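Local coordinates for protein putative oxidoreductase (Klebsiella pneumoniae subsp. pneumoniae MGH 78578, PDB 3E82) that probably acts as an oxidoreductase of the Gfo/Idh/MocA family, with a Rossmann-type domain expected to bind a nicotinamide dinucleotide cofactor, at residues Ile140-Leu145 with His290-Pro295. Numbering follows the deposited sequence.
Sequences IEQGTL and HAQATP
Gln142, in the last turn of helix 131-142, reaches Gln292 on strand 289-292 just before the helix closes in a Schellman motif at Gly143, which takes a positive phi (88°) and whose N bonds to Ile140 O at 3.0 Å. Glycine suits this turn, because a beta carbon at these backbone angles would press on the carbonyl oxygen of Gln142. The two glutamines reach toward each other from opposite directions on long chains, and their terminal amides meet with planes inclined by 39°. A chi1 of -180° sets CG of Gln292 opposite its backbone N, and the chain runs on extended, bringing the amide across to the end of the helix. As modelled, Gln142 NE2 lies 3.1 Å from Gln292 NE2; with the Gln142 amide, which is probably turned over, set the other way round, this may be a hydrogen bond. A firmer tie for Gln292 is the hydrogen bond from its NE2 to Gln138 OE1, one turn back along the same helix. Glutamine fits both places, as each chain spans the gap while a polar amide ends at the protein surface. The chain of Gln292 also packs on Val139 of the helix and Ile282 of strand 280-284, and Thr144 touches the same two residues. The pairing thus joins the C-terminal end of helix 131-142 to strand 289-292, an outermost strand of the mixed sheet in the C-terminal alpha/beta domain, with strand 280-284 as its antiparallel neighbour.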
ATOM      1  N   ILE B 140       7.696 -14.382 -11.315  1.00 21.76           N
ATOM      2  CA  ILE B 140       6.269 -14.629 -11.500  1.00 22.35           C
ATOM      3  C   ILE B 140       6.021 -15.699 -12.567  1.00 24.16           C
ATOM      4  O   ILE B 140       5.277 -16.660 -12.339  1.00 23.16           O
ATOM      5  CB  ILE B 140       5.514 -13.348 -11.936  1.00 22.55           C
ATOM      6  CG1 ILE B 140       5.577 -12.298 -10.818  1.00 22.03           C
ATOM      7  CG2 ILE B 140       4.060 -13.697 -12.295  1.00 20.31           C
ATOM      8  CD1 ILE B 140       4.961 -10.948 -11.187  1.00 19.88           C
ATOM      9  N   GLU B 141       6.635 -15.519 -13.733  1.00 25.72           N
ATOM     10  CA  GLU B 141       6.471 -16.455 -14.843  1.00 28.43           C
ATOM     11  C   GLU B 141       7.015 -17.853 -14.560  1.00 29.10           C
ATOM     12  O   GLU B 141       6.537 -18.836 -15.129  1.00 29.89           O
ATOM     13  CB  GLU B 141       7.116 -15.880 -16.103  1.00 30.17           C
ATOM     14  CG  GLU B 141       6.205 -14.897 -16.829  1.00 36.05           C
ATOM     15  CD  GLU B 141       6.912 -14.132 -17.932  1.00 38.37           C
ATOM     16  OE1 GLU B 141       7.854 -14.685 -18.543  1.00 38.20           O
ATOM     17  OE2 GLU B 141       6.511 -12.975 -18.192  1.00 40.72           O
ATOM     18  N   GLN B 142       8.014 -17.925 -13.684  1.00 28.27           N
ATOM     19  CA  GLN B 142       8.625 -19.185 -13.270  1.00 29.21           C
ATOM     20  C   GLN B 142       7.590 -20.033 -12.532  1.00 28.90           C
ATOM     21  O   GLN B 142       7.717 -21.258 -12.448  1.00 29.07           O
ATOM     22  CB  GLN B 142       9.780 -18.919 -12.302  1.00 31.15           C
ATOM     23  CG  GLN B 142      11.173 -18.884 -12.890  1.00 34.52           C
ATOM     24  CD  GLN B 142      12.165 -18.222 -11.934  1.00 38.15           C
ATOM     25  OE1 GLN B 142      11.932 -18.146 -10.716  1.00 38.65           O
ATOM     26  NE2 GLN B 142      13.278 -17.746 -12.480  1.00 40.68           N
ATOM     27  N   GLY B 143       6.574 -19.369 -11.989  1.00 26.66           N
ATOM     28  CA  GLY B 143       5.539 -20.060 -11.236  1.00 26.18           C
ATOM     29  C   GLY B 143       5.947 -20.180  -9.773  1.00 25.57           C
ATOM     30  O   GLY B 143       5.246 -20.773  -8.958  1.00 25.10           O
ATOM     31  N   THR B 144       7.086 -19.582  -9.441  1.00 24.54           N
ATOM     32  CA  THR B 144       7.626 -19.628  -8.091  1.00 24.96           C
ATOM     33  C   THR B 144       6.708 -19.101  -6.990  1.00 26.21           C
ATOM     34  O   THR B 144       6.750 -19.591  -5.856  1.00 26.77           O
ATOM     35  CB  THR B 144       8.948 -18.848  -8.014  1.00 26.03           C
ATOM     36  OG1 THR B 144       9.817 -19.291  -9.061  1.00 27.63           O
ATOM     37  CG2 THR B 144       9.626 -19.070  -6.662  1.00 27.45           C
ATOM     38  N   LEU B 145       5.887 -18.104  -7.305  1.00 23.57           N
ATOM     39  CA  LEU B 145       5.001 -17.533  -6.302  1.00 22.61           C
ATOM     40  C   LEU B 145       3.603 -18.132  -6.354  1.00 22.78           C
ATOM     41  O   LEU B 145       2.735 -17.745  -5.572  1.00 23.00           O
ATOM     42  CB  LEU B 145       4.891 -16.014  -6.499  1.00 21.37           C
ATOM     43  CG  LEU B 145       6.188 -15.225  -6.678  1.00 21.68           C
ATOM     44  CD1 LEU B 145       5.864 -13.759  -6.924  1.00 20.82           C
ATOM     45  CD2 LEU B 145       7.065 -15.390  -5.445  1.00 20.58           C
ATOM     46  N   HIS B 290      15.590 -16.875   0.209  1.00 32.14           N
ATOM     47  CA  HIS B 290      16.788 -17.211  -0.540  1.00 31.72           C
ATOM     48  C   HIS B 290      16.864 -16.170  -1.646  1.00 32.02           C
ATOM     49  O   HIS B 290      15.843 -15.631  -2.070  1.00 30.43           O
ATOM     50  CB  HIS B 290      16.734 -18.624  -1.133  1.00 32.03           C
ATOM     51  CG  HIS B 290      15.665 -18.823  -2.159  1.00 30.62           C
ATOM     52  ND1 HIS B 290      14.340 -19.011  -1.826  1.00 32.26           N
ATOM     53  CD2 HIS B 290      15.728 -18.898  -3.509  1.00 30.61           C
ATOM     54  CE1 HIS B 290      13.634 -19.196  -2.927  1.00 30.76           C
ATOM     55  NE2 HIS B 290      14.452 -19.134  -3.963  1.00 31.12           N
ATOM     56  N   ALA B 291      18.072 -15.874  -2.102  1.00 31.54           N
ATOM     57  CA  ALA B 291      18.246 -14.875  -3.147  1.00 33.43           C
ATOM     58  C   ALA B 291      18.282 -15.489  -4.537  1.00 33.85           C
ATOM     59  O   ALA B 291      18.567 -16.673  -4.702  1.00 35.51           O
ATOM     60  CB  ALA B 291      19.518 -14.082  -2.897  1.00 31.59           C
ATOM     61  N   GLN B 292      17.966 -14.675  -5.536  1.00 34.24           N
ATOM     62  CA  GLN B 292      18.007 -15.113  -6.923  1.00 33.25           C
ATOM     63  C   GLN B 292      18.606 -13.962  -7.710  1.00 33.27           C
ATOM     64  O   GLN B 292      18.143 -12.820  -7.603  1.00 32.41           O
ATOM     65  CB  GLN B 292      16.615 -15.436  -7.456  1.00 32.77           C
ATOM     66  CG  GLN B 292      16.650 -15.907  -8.905  1.00 33.85           C
ATOM     67  CD  GLN B 292      15.326 -16.452  -9.389  1.00 34.79           C
ATOM     68  OE1 GLN B 292      14.726 -17.315  -8.749  1.00 34.89           O
ATOM     69  NE2 GLN B 292      14.866 -15.961 -10.538  1.00 35.20           N
ATOM     70  N   ALA B 293      19.651 -14.255  -8.476  1.00 32.97           N
ATOM     71  CA  ALA B 293      20.323 -13.230  -9.266  1.00 32.78           C
ATOM     72  C   ALA B 293      19.329 -12.465 -10.130  1.00 31.63           C
ATOM     73  O   ALA B 293      18.454 -13.054 -10.760  1.00 31.16           O
ATOM     74  CB  ALA B 293      21.411 -13.857 -10.145  1.00 32.34           C
ATOM     75  N   THR B 294      19.459 -11.141 -10.126  1.00 31.43           N
ATOM     76  CA  THR B 294      18.596 -10.283 -10.925  1.00 30.05           C
ATOM     77  C   THR B 294      19.189 -10.151 -12.326  1.00 28.84           C
ATOM     78  O   THR B 294      20.381  -9.889 -12.483  1.00 28.49           O
ATOM     79  CB  THR B 294      18.476  -8.873 -10.307  1.00 31.60           C
ATOM     80  OG1 THR B 294      18.009  -8.979  -8.956  1.00 31.10           O
ATOM     81  CG2 THR B 294      17.495  -8.017 -11.109  1.00 29.73           C
ATOM     82  N   PRO B 295      18.362 -10.345 -13.362  1.00 27.08           N
ATOM     83  CA  PRO B 295      18.838 -10.238 -14.743  1.00 26.34           C
ATOM     84  C   PRO B 295      19.289  -8.821 -15.087  1.00 25.51           C
ATOM     85  O   PRO B 295      18.804  -7.838 -14.509  1.00 24.70           O
ATOM     86  CB  PRO B 295      17.633 -10.697 -15.561  1.00 27.35           C
ATOM     87  CG  PRO B 295      16.470 -10.300 -14.694  1.00 27.87           C
ATOM     88  CD  PRO B 295      16.931 -10.688 -13.319  1.00 27.18           C
TER